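PDB 4W5K: aspartate aminotransferase, mitochondrial from Trypanosoma brucei brucei, which probably catalyses the pyridoxal-phosphate-dependent transfer of the amino group of aspartate to 2-oxoglutarate, working as a homodimer. Local coordinates for residues 74-79 with 90-95; 143-148 with 162-167; 245-250 with 295-300. The protein carries 1 engineered substitution. All coordinates share one frame; numbering follows the deposited sequence. Where two conformers were deposited one is given.

How the interactions relate
Read from the N terminus, the three contacts come in series, and none nests in or crosses another. Interaction 1 closes a short connection, holding helix 69-80 to strand 92-97 at one edge of the mixed sheet. Interaction 2 closes the connection, which includes the short strand 154-155, between strand 141-149 and helix 157-166 near the other end of that sheet; its nearest atoms are about 17 Å from those of interaction 1. Interaction 3 spans the longest connection, 44 residues, and brings the loop after strand 238-242 to the end of helix 287-297. It lies across the chain's centre from interaction 2 but touches interaction 1, where Lys298 forms a salt bridge with Glu74.

Interaction 1. Residues 74-79 with 90-95; sequences EAQKLC and GRIASC
Gln76 reaches from its helix to Ser94 on the neighbouring strand, and its amide nitrogen makes the one hydrogen bond of the contact: NE2 of Gln76 donates to OG of Ser94 at 2.9 Å, with an N-H...O angle of 154°. The serine oxygen lies 18° out of the amide plane, so the approach is tilted. The glutamine stem packs here too, its CG lying 3.4 Å from OG of Ser94. A long side chain suits this place, because the CA atoms of the two residues are 7.5 Å apart, the shortest such separation between the segments. With chi1 at -67°, CG sits beside the backbone N, and the chain beyond is extended, carrying the amide out from the helix. On the strand side, both Ile92 and Ser94 point their CB toward the helix; the small serine offers a hydroxyl to a buried interface, while O of Ile92 lies 3.6 Å from NE2 of Gln76.

In the second shell, ND1 of His258 also hydrogen-bonds OG of Ser94, so the hydroxyl is gripped by two partners. This is structural packing, away from the cofactor site, of a helix on an edge strand of the mixed sheet in a fold-type I aminotransferase. Strand 255-260 pairs antiparallel with strand 92-97 and supplies His258, which touches both Gln76 and Ile92, while helix 85-88 adds Leu87 against Gln76 and helix 264-282 packs on Ala93.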
loop_
_atom_site.group_PDB
_atom_site.type_symbol
_atom_site.label_atom_id
_atom_site.label_comp_id
_atom_site.label_asym_id
_atom_site.label_seq_id
_atom_site.Cartn_x
_atom_site.Cartn_y
_atom_site.Cartn_z
ATOM N N GLU A 74 -11.721 -14.967 5.438
ATOM C CA GLU A 74 -13.070 -14.523 5.058
ATOM C C GLU A 74 -13.130 -14.077 3.588
ATOM O O GLU A 74 -14.128 -14.332 2.910
ATOM C CB GLU A 74 -13.556 -13.382 5.963
ATOM C CG GLU A 74 -13.811 -13.778 7.426
ATOM C CD GLU A 74 -14.686 -15.009 7.580
ATOM O OE1 GLU A 74 -15.820 -15.018 7.042
ATOM O OE2 GLU A 74 -14.240 -15.964 8.259
ATOM N N ALA A 75 -12.077 -13.426 3.099
ATOM C CA ALA A 75 -12.018 -13.033 1.686
ATOM C C ALA A 75 -12.085 -14.257 0.777
ATOM O O ALA A 75 -12.838 -14.267 -0.206
ATOM C CB ALA A 75 -10.763 -12.238 1.394
ATOM N N GLN A 76 -11.300 -15.284 1.107
ATOM C CA GLN A 76 -11.374 -16.554 0.374
ATOM C C GLN A 76 -12.787 -17.125 0.335
ATOM O O GLN A 76 -13.281 -17.541 -0.732
ATOM C CB GLN A 76 -10.466 -17.597 1.013
ATOM C CG GLN A 76 -8.998 -17.304 0.906
ATOM C CD GLN A 76 -8.185 -18.351 1.654
ATOM O OE1 GLN A 76 -8.553 -18.760 2.756
ATOM N NE2 GLN A 76 -7.126 -18.847 1.023
ATOM N N LYS A 77 -13.415 -17.206 1.503
ATOM C CA LYS A 77 -14.740 -17.821 1.601
ATOM C C LYS A 77 -15.801 -17.020 0.838
ATOM O O LYS A 77 -16.728 -17.605 0.240
ATOM C CB LYS A 77 -15.146 -17.992 3.068
ATOM C CG LYS A 77 -14.339 -19.078 3.788
ATOM C CD LYS A 77 -14.887 -19.396 5.172
ATOM C CE LYS A 77 -14.852 -18.187 6.083
ATOM N NZ LYS A 77 -15.166 -18.547 7.507
ATOM N N LEU A 78 -15.664 -15.694 0.853
ATOM C CA LEU A 78 -16.610 -14.824 0.139
ATOM C C LEU A 78 -16.428 -14.986 -1.370
ATOM O O LEU A 78 -17.410 -15.051 -2.120
ATOM C CB LEU A 78 -16.429 -13.349 0.547
ATOM C CG LEU A 78 -17.261 -12.341 -0.261
ATOM C CD1 LEU A 78 -18.751 -12.532 -0.006
ATOM C CD2 LEU A 78 -16.828 -10.911 0.057
ATOM N N CYS A 79 -15.175 -15.096 -1.812
ATOM C CA CYS A 79 -14.874 -15.232 -3.240
ATOM C C CYS A 79 -15.364 -16.579 -3.779
ATOM O O CYS A 79 -16.112 -16.645 -4.785
ATOM C CB CYS A 79 -13.357 -15.076 -3.493
ATOM S SG CYS A 79 -12.903 -15.328 -5.249
ATOM N N GLY A 90 -7.135 -26.733 0.706
ATOM C CA GLY A 90 -6.021 -25.854 1.010
ATOM C C GLY A 90 -5.155 -25.545 -0.195
ATOM O O GLY A 90 -3.987 -25.185 -0.055
ATOM N N ARG A 91 -5.706 -25.670 -1.398
ATOM C CA ARG A 91 -4.825 -25.529 -2.547
ATOM C C ARG A 91 -4.832 -24.113 -3.099
ATOM O O ARG A 91 -4.205 -23.847 -4.127
ATOM C CB ARG A 91 -5.154 -26.578 -3.635
ATOM C CG ARG A 91 -6.506 -26.570 -4.286
ATOM C CD ARG A 91 -6.605 -27.865 -5.156
ATOM N NE ARG A 91 -7.787 -27.882 -6.013
ATOM C CZ ARG A 91 -7.935 -27.130 -7.101
ATOM N NH1 ARG A 91 -6.971 -26.290 -7.471
ATOM N NH2 ARG A 91 -9.059 -27.212 -7.816
ATOM N N ILE A 92 -5.467 -23.184 -2.382
ATOM C CA ILE A 92 -5.469 -21.792 -2.816
ATOM C C ILE A 92 -4.528 -20.908 -1.991
ATOM O O ILE A 92 -4.671 -20.756 -0.769
ATOM C CB ILE A 92 -6.895 -21.190 -2.778
ATOM C CG1 ILE A 92 -7.839 -22.053 -3.606
ATOM C CG2 ILE A 92 -6.901 -19.774 -3.347
ATOM C CD1 ILE A 92 -9.246 -21.449 -3.741
ATOM N N ALA A 93 -3.561 -20.324 -2.688
ATOM C CA ALA A 93 -2.614 -19.384 -2.084
ATOM C C ALA A 93 -3.210 -17.973 -2.056
ATOM O O ALA A 93 -3.602 -17.460 -3.090
ATOM C CB ALA A 93 -1.292 -19.409 -2.863
ATOM N N SER A 94 -3.261 -17.332 -0.886
ATOM C CA SER A 94 -3.964 -16.067 -0.771
ATOM C C SER A 94 -3.258 -15.079 0.125
ATOM O O SER A 94 -2.532 -15.476 1.048
ATOM C CB SER A 94 -5.394 -16.262 -0.225
ATOM O OG SER A 94 -6.171 -17.135 -1.058
ATOM N N CYS A 95 -3.509 -13.796 -0.131
ATOM C CA CYS A 95 -3.018 -12.732 0.745
ATOM C C CYS A 95 -3.860 -11.459 0.625
ATOM O O CYS A 95 -4.609 -11.247 -0.335
ATOM C CB CYS A 95 -1.541 -12.405 0.420
ATOM S SG CYS A 95 -1.243 -11.612 -1.197
#

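Interaction 2. Residues 143-148 with 162-167; sequences TPYSYY and ECLDKA
Tyr145 and Cys163 mark the closest backbone approach, with CA atoms 5.5 Å apart where a strand gives way to a loop beside helix 157-166. Ser146, the first residue after strand 143-145, gives its backbone NH to the helix: N of Ser146 donates to SG of Cys163 at 3.4 Å, almost perfectly straight at 176°. That length is normal for sulfur, a large and soft acceptor. A cysteine fits because it is short enough to let the backbones approach yet can still accept a hydrogen bond. Its SG lies beside its own backbone N, chi1 -76°, which directs it at the loop, and OG of Ser146 packs against the same sulfur at 3.4 Å. Next to it, CB of Tyr145 and CB of Cys163 touch at 3.6 Å, a tight apolar fit.

Tyr145 takes a chi1 of 55°, placing its CG between backbone N and carbonyl carbon. The ring is thereby swung across toward Leu164, where CD2 of Tyr145 meets CD2 of Leu164 obliquely at 4.1 Å. Its hydroxyl reaches on to the backbone O of Leu174, satisfying the polar end of a buried aromatic, and Ile173 packs on both Tyr145 and Leu164. Strands 141-149 and 172-176 are parallel, with strand 120-124 between them, so helix 157-166 belongs to the connection of a beta-alpha-beta crossover in the large, cofactor-binding domain of a fold-type I enzyme.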
loop_
_atom_site.group_PDB
_atom_site.type_symbol
_atom_site.label_atom_id
_atom_site.label_comp_id
_atom_site.label_asym_id
_atom_site.label_seq_id
_atom_site.Cartn_x
_atom_site.Cartn_y
_atom_site.Cartn_z
ATOM N N THR A 143 -2.419 -7.352 -24.481
ATOM C CA THR A 143 -2.806 -7.419 -25.885
ATOM C C THR A 143 -4.303 -7.742 -25.984
ATOM O O THR A 143 -4.837 -8.490 -25.175
ATOM C CB THR A 143 -1.955 -8.450 -26.635
ATOM O OG1 THR A 143 -2.120 -8.287 -28.046
ATOM C CG2 THR A 143 -2.324 -9.858 -26.231
ATOM N N PRO A 144 -4.990 -7.153 -26.969
ATOM C CA PRO A 144 -6.456 -7.280 -26.915
ATOM C C PRO A 144 -7.074 -8.577 -27.442
ATOM O O PRO A 144 -6.499 -9.246 -28.320
ATOM C CB PRO A 144 -6.921 -6.105 -27.782
ATOM C CG PRO A 144 -5.826 -5.965 -28.791
ATOM C CD PRO A 144 -4.560 -6.172 -27.980
ATOM N N TYR A 145 -8.257 -8.908 -26.913
ATOM C CA TYR A 145 -9.198 -9.826 -27.573
ATOM C C TYR A 145 -10.504 -9.092 -27.844
ATOM O O TYR A 145 -10.882 -8.182 -27.102
ATOM C CB TYR A 145 -9.466 -11.098 -26.748
ATOM C CG TYR A 145 -9.962 -10.928 -25.313
ATOM C CD1 TYR A 145 -11.283 -10.585 -25.036
ATOM C CD2 TYR A 145 -9.119 -11.177 -24.234
ATOM C CE1 TYR A 145 -11.743 -10.460 -23.718
ATOM C CE2 TYR A 145 -9.569 -11.054 -22.913
ATOM C CZ TYR A 145 -10.872 -10.696 -22.661
ATOM O OH TYR A 145 -11.316 -10.577 -21.366
ATOM N N SER A 146 -11.184 -9.497 -28.909
ATOM C CA SER A 146 -12.471 -8.923 -29.249
ATOM C C SER A 146 -13.436 -9.067 -28.085
ATOM O O SER A 146 -13.507 -10.120 -27.444
ATOM C CB SER A 146 -13.035 -9.599 -30.496
ATOM O OG SER A 146 -12.180 -9.430 -31.614
ATOM N N TYR A 147 -14.169 -8.002 -27.789
ATOM C CA TYR A 147 -15.052 -8.008 -26.630
ATOM C C TYR A 147 -16.196 -7.038 -26.824
ATOM O O TYR A 147 -17.361 -7.440 -26.859
ATOM C CB TYR A 147 -14.280 -7.659 -25.335
ATOM C CG TYR A 147 -15.142 -7.773 -24.099
ATOM C CD1 TYR A 147 -15.396 -9.011 -23.520
ATOM C CD2 TYR A 147 -15.710 -6.642 -23.516
ATOM C CE1 TYR A 147 -16.194 -9.126 -22.395
ATOM C CE2 TYR A 147 -16.526 -6.743 -22.376
ATOM C CZ TYR A 147 -16.760 -7.998 -21.830
ATOM O OH TYR A 147 -17.534 -8.147 -20.706
ATOM N N TYR A 148 -15.873 -5.756 -26.960
ATOM C CA TYR A 148 -16.925 -4.731 -27.083
ATOM C C TYR A 148 -17.331 -4.475 -28.532
ATOM O O TYR A 148 -16.485 -4.338 -29.425
ATOM C CB TYR A 148 -16.458 -3.426 -26.431
ATOM C CG TYR A 148 -17.452 -2.287 -26.514
ATOM C CD1 TYR A 148 -18.578 -2.259 -25.700
ATOM C CD2 TYR A 148 -17.250 -1.225 -27.386
ATOM C CE1 TYR A 148 -19.484 -1.203 -25.762
ATOM C CE2 TYR A 148 -18.127 -0.176 -27.445
ATOM C CZ TYR A 148 -19.255 -0.172 -26.629
ATOM O OH TYR A 148 -20.164 0.871 -26.695
ATOM N N GLU A 162 -13.343 -16.613 -30.644
ATOM C CA GLU A 162 -12.357 -16.885 -31.689
ATOM C C GLU A 162 -10.971 -16.396 -31.290
ATOM O O GLU A 162 -9.970 -17.049 -31.570
ATOM C CB GLU A 162 -12.746 -16.242 -33.024
ATOM C CG GLU A 162 -11.883 -16.761 -34.170
ATOM C CD GLU A 162 -11.875 -15.871 -35.400
ATOM O OE1 GLU A 162 -12.614 -14.867 -35.432
ATOM O OE2 GLU A 162 -11.118 -16.183 -36.342
ATOM N N CYS A 163 -10.915 -15.231 -30.656
ATOM C CA CYS A 163 -9.637 -14.695 -30.199
ATOM C C CYS A 163 -9.013 -15.624 -29.161
ATOM O O CYS A 163 -7.807 -15.896 -29.211
ATOM C CB CYS A 163 -9.801 -13.281 -29.614
ATOM S SG CYS A 163 -10.017 -12.013 -30.902
ATOM N N LEU A 164 -9.826 -16.111 -28.222
ATOM C CA LEU A 164 -9.302 -17.000 -27.182
ATOM C C LEU A 164 -8.867 -18.326 -27.801
ATOM O O LEU A 164 -7.865 -18.901 -27.397
ATOM C CB LEU A 164 -10.326 -17.228 -26.064
ATOM C CG LEU A 164 -10.689 -15.987 -25.229
ATOM C CD1 LEU A 164 -11.636 -16.320 -24.064
ATOM C CD2 LEU A 164 -9.470 -15.265 -24.729
ATOM N N ASP A 165 -9.603 -18.801 -28.805
ATOM C CA ASP A 165 -9.238 -20.059 -29.428
ATOM C C ASP A 165 -7.909 -19.949 -30.171
ATOM O O ASP A 165 -7.145 -20.917 -30.228
ATOM C CB ASP A 165 -10.337 -20.527 -30.390
ATOM C CG ASP A 165 -10.126 -21.949 -30.840
ATOM O OD1 ASP A 165 -9.996 -22.836 -29.966
ATOM O OD2 ASP A 165 -10.062 -22.174 -32.061
ATOM N N LYS A 166 -7.642 -18.779 -30.754
ATOM C CA LYS A 166 -6.462 -18.600 -31.622
ATOM C C LYS A 166 -5.203 -18.169 -30.845
ATOM O O LYS A 166 -4.086 -18.301 -31.352
ATOM C CB LYS A 166 -6.750 -17.570 -32.708
ATOM N N ALA A 167 -5.397 -17.644 -29.641
ATOM C CA ALA A 167 -4.272 -17.272 -28.781
ATOM C C ALA A 167 -3.407 -18.502 -28.522
ATOM O O ALA A 167 -3.919 -19.610 -28.396
ATOM C CB ALA A 167 -4.790 -16.670 -27.462
#

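Interaction 3. Residues 245-250 with 295-300; sequences ANFGLY and SILKDP. Engineered in segment 245-250: Ala245 (natural residue Lys).
Phe247 meets Ile296 because each side chain leaves its backbone on the facing side. The phenylalanine has CG beside its backbone N (chi1 -77°) and its ring turned nearly perpendicular to the CA-CB-CG plane (chi2 91°), while Ile296 places CG2 anti to its own N and its CG1 branch beside it. In the fold-type I aminotransferase architecture, this joins the loop just beyond two cofactor-binding serines, Ser242 and Ser244, to the last turn of helix 287-297. The same loop carries the engineered Ala245; the natural lysine there is consistent with the Schiff-base lysine of the family.

The isoleucine comes to the edge of the aromatic ring, not its face, and the two side chains run past each other in opposite directions. CG2 of Ile296 lies in the ring plane, 4.0 Å from CE2 of Phe247. The isoleucine and leucine methyls suit this buried place as apolar groups that meet the ring by van der Waals contact. Trp306 of helix 300-331 stacks on Phe247 and also touches Ile296 and Leu297, completing a largely buried apolar cluster. Leu297 reaches the edge near the plane too, its CD2 at 4.3 Å from CZ of Phe247, whereas the closest approach is CD1 of Ile296 at 3.7 Å from CE2 of Phe247.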
loop_
_atom_site.group_PDB
_atom_site.type_symbol
_atom_site.label_atom_id
_atom_site.label_comp_id
_atom_site.label_asym_id
_atom_site.label_seq_id
_atom_site.Cartn_x
_atom_site.Cartn_y
_atom_site.Cartn_z
ATOM N N ALA A 245 -15.467 -0.980 -3.776
ATOM C CA ALA A 245 -16.856 -0.603 -4.040
ATOM C C ALA A 245 -17.859 -1.344 -3.141
ATOM O O ALA A 245 -18.837 -0.737 -2.659
ATOM C CB ALA A 245 -17.180 -0.837 -5.511
ATOM N N ASN A 246 -17.683 -2.652 -2.951
ATOM C CA ASN A 246 -18.749 -3.397 -2.286
ATOM C C ASN A 246 -18.808 -3.170 -0.776
ATOM O O ASN A 246 -19.841 -3.435 -0.151
ATOM C CB ASN A 246 -18.708 -4.921 -2.632
ATOM C CG ASN A 246 -17.428 -5.613 -2.251
ATOM O OD1 ASN A 246 -16.549 -5.041 -1.628
ATOM N ND2 ASN A 246 -17.327 -6.889 -2.644
ATOM N N PHE A 247 -17.736 -2.625 -0.195
ATOM C CA PHE A 247 -17.824 -2.151 1.203
ATOM C C PHE A 247 -17.701 -0.637 1.328
ATOM O O PHE A 247 -17.736 -0.088 2.444
ATOM C CB PHE A 247 -16.750 -2.822 2.058
ATOM C CG PHE A 247 -17.061 -4.248 2.445
ATOM C CD1 PHE A 247 -16.643 -5.307 1.632
ATOM C CD2 PHE A 247 -17.732 -4.523 3.638
ATOM C CE1 PHE A 247 -16.907 -6.632 1.985
ATOM C CE2 PHE A 247 -18.012 -5.840 4.013
ATOM C CZ PHE A 247 -17.589 -6.903 3.176
ATOM N N GLY A 248 -17.569 0.053 0.197
ATOM C CA GLY A 248 -17.389 1.496 0.221
ATOM C C GLY A 248 -16.059 1.899 0.886
ATOM O O GLY A 248 -15.959 2.979 1.470
ATOM N N LEU A 249 -15.066 1.025 0.784
ATOM C CA LEU A 249 -13.783 1.219 1.498
ATOM C C LEU A 249 -12.672 1.769 0.625
ATOM O O LEU A 249 -11.496 1.721 1.033
ATOM C CB LEU A 249 -13.300 -0.100 2.117
ATOM C CG LEU A 249 -14.059 -0.585 3.352
ATOM C CD1 LEU A 249 -13.646 -2.015 3.671
ATOM C CD2 LEU A 249 -13.819 0.333 4.553
ATOM N N TYR A 250 -13.038 2.313 -0.536
ATOM C CA TYR A 250 -12.112 2.832 -1.551
ATOM C C TYR A 250 -10.736 3.284 -1.045
ATOM O O TYR A 250 -9.706 2.628 -1.311
ATOM C CB TYR A 250 -12.779 4.010 -2.284
ATOM C CG TYR A 250 -14.138 3.693 -2.894
ATOM C CD1 TYR A 250 -14.229 3.097 -4.156
ATOM C CD2 TYR A 250 -15.323 4.033 -2.241
ATOM C CE1 TYR A 250 -15.471 2.816 -4.729
ATOM C CE2 TYR A 250 -16.573 3.763 -2.826
ATOM C CZ TYR A 250 -16.627 3.152 -4.054
ATOM O OH TYR A 250 -17.843 2.890 -4.633
ATOM N N SER A 295 -14.566 -8.154 10.492
ATOM C CA SER A 295 -15.579 -7.957 11.512
ATOM C C SER A 295 -16.977 -8.198 10.950
ATOM O O SER A 295 -17.813 -8.845 11.577
ATOM C CB SER A 295 -15.477 -6.547 12.074
ATOM O OG SER A 295 -16.568 -6.254 12.932
ATOM N N ILE A 296 -17.216 -7.666 9.763
ATOM C CA ILE A 296 -18.541 -7.794 9.171
ATOM C C ILE A 296 -18.810 -9.235 8.777
ATOM O O ILE A 296 -19.860 -9.771 9.101
ATOM C CB ILE A 296 -18.714 -6.872 7.960
ATOM C CG1 ILE A 296 -18.806 -5.414 8.427
ATOM C CG2 ILE A 296 -19.960 -7.260 7.175
ATOM C CD1 ILE A 296 -18.676 -4.364 7.301
ATOM N N LEU A 297 -17.852 -9.881 8.119
ATOM C CA LEU A 297 -18.104 -11.207 7.556
ATOM C C LEU A 297 -18.165 -12.293 8.631
ATOM O O LEU A 297 -18.776 -13.342 8.423
ATOM C CB LEU A 297 -17.049 -11.554 6.511
ATOM C CG LEU A 297 -17.160 -10.727 5.227
ATOM C CD1 LEU A 297 -15.995 -11.052 4.280
ATOM C CD2 LEU A 297 -18.556 -10.910 4.548
ATOM N N LYS A 298 -17.575 -12.037 9.797
ATOM C CA LYS A 298 -17.688 -13.010 10.896
ATOM C C LYS A 298 -18.918 -12.806 11.790
ATOM O O LYS A 298 -19.150 -13.577 12.723
ATOM C CB LYS A 298 -16.408 -12.987 11.753
ATOM C CG LYS A 298 -15.221 -13.610 11.010
ATOM C CD LYS A 298 -13.917 -13.496 11.774
ATOM C CE LYS A 298 -13.228 -14.860 11.869
ATOM N NZ LYS A 298 -12.877 -15.447 10.531
ATOM N N ASP A 299 -19.713 -11.781 11.512
ATOM C CA ASP A 299 -20.872 -11.500 12.329
ATOM C C ASP A 299 -22.152 -11.656 11.505
ATOM O O ASP A 299 -22.354 -10.900 10.569
ATOM C CB ASP A 299 -20.784 -10.090 12.904
ATOM C CG ASP A 299 -21.915 -9.787 13.881
ATOM O OD1 ASP A 299 -21.729 -10.008 15.091
ATOM O OD2 ASP A 299 -22.994 -9.332 13.453
ATOM N N PRO A 300 -23.009 -12.635 11.854
ATOM C CA PRO A 300 -24.237 -12.881 11.076
ATOM C C PRO A 300 -25.105 -11.632 10.907
ATOM O O PRO A 300 -25.608 -11.387 9.809
ATOM C CB PRO A 300 -24.976 -13.944 11.898
ATOM C CG PRO A 300 -23.901 -14.629 12.685
ATOM C CD PRO A 300 -22.863 -13.578 12.975
#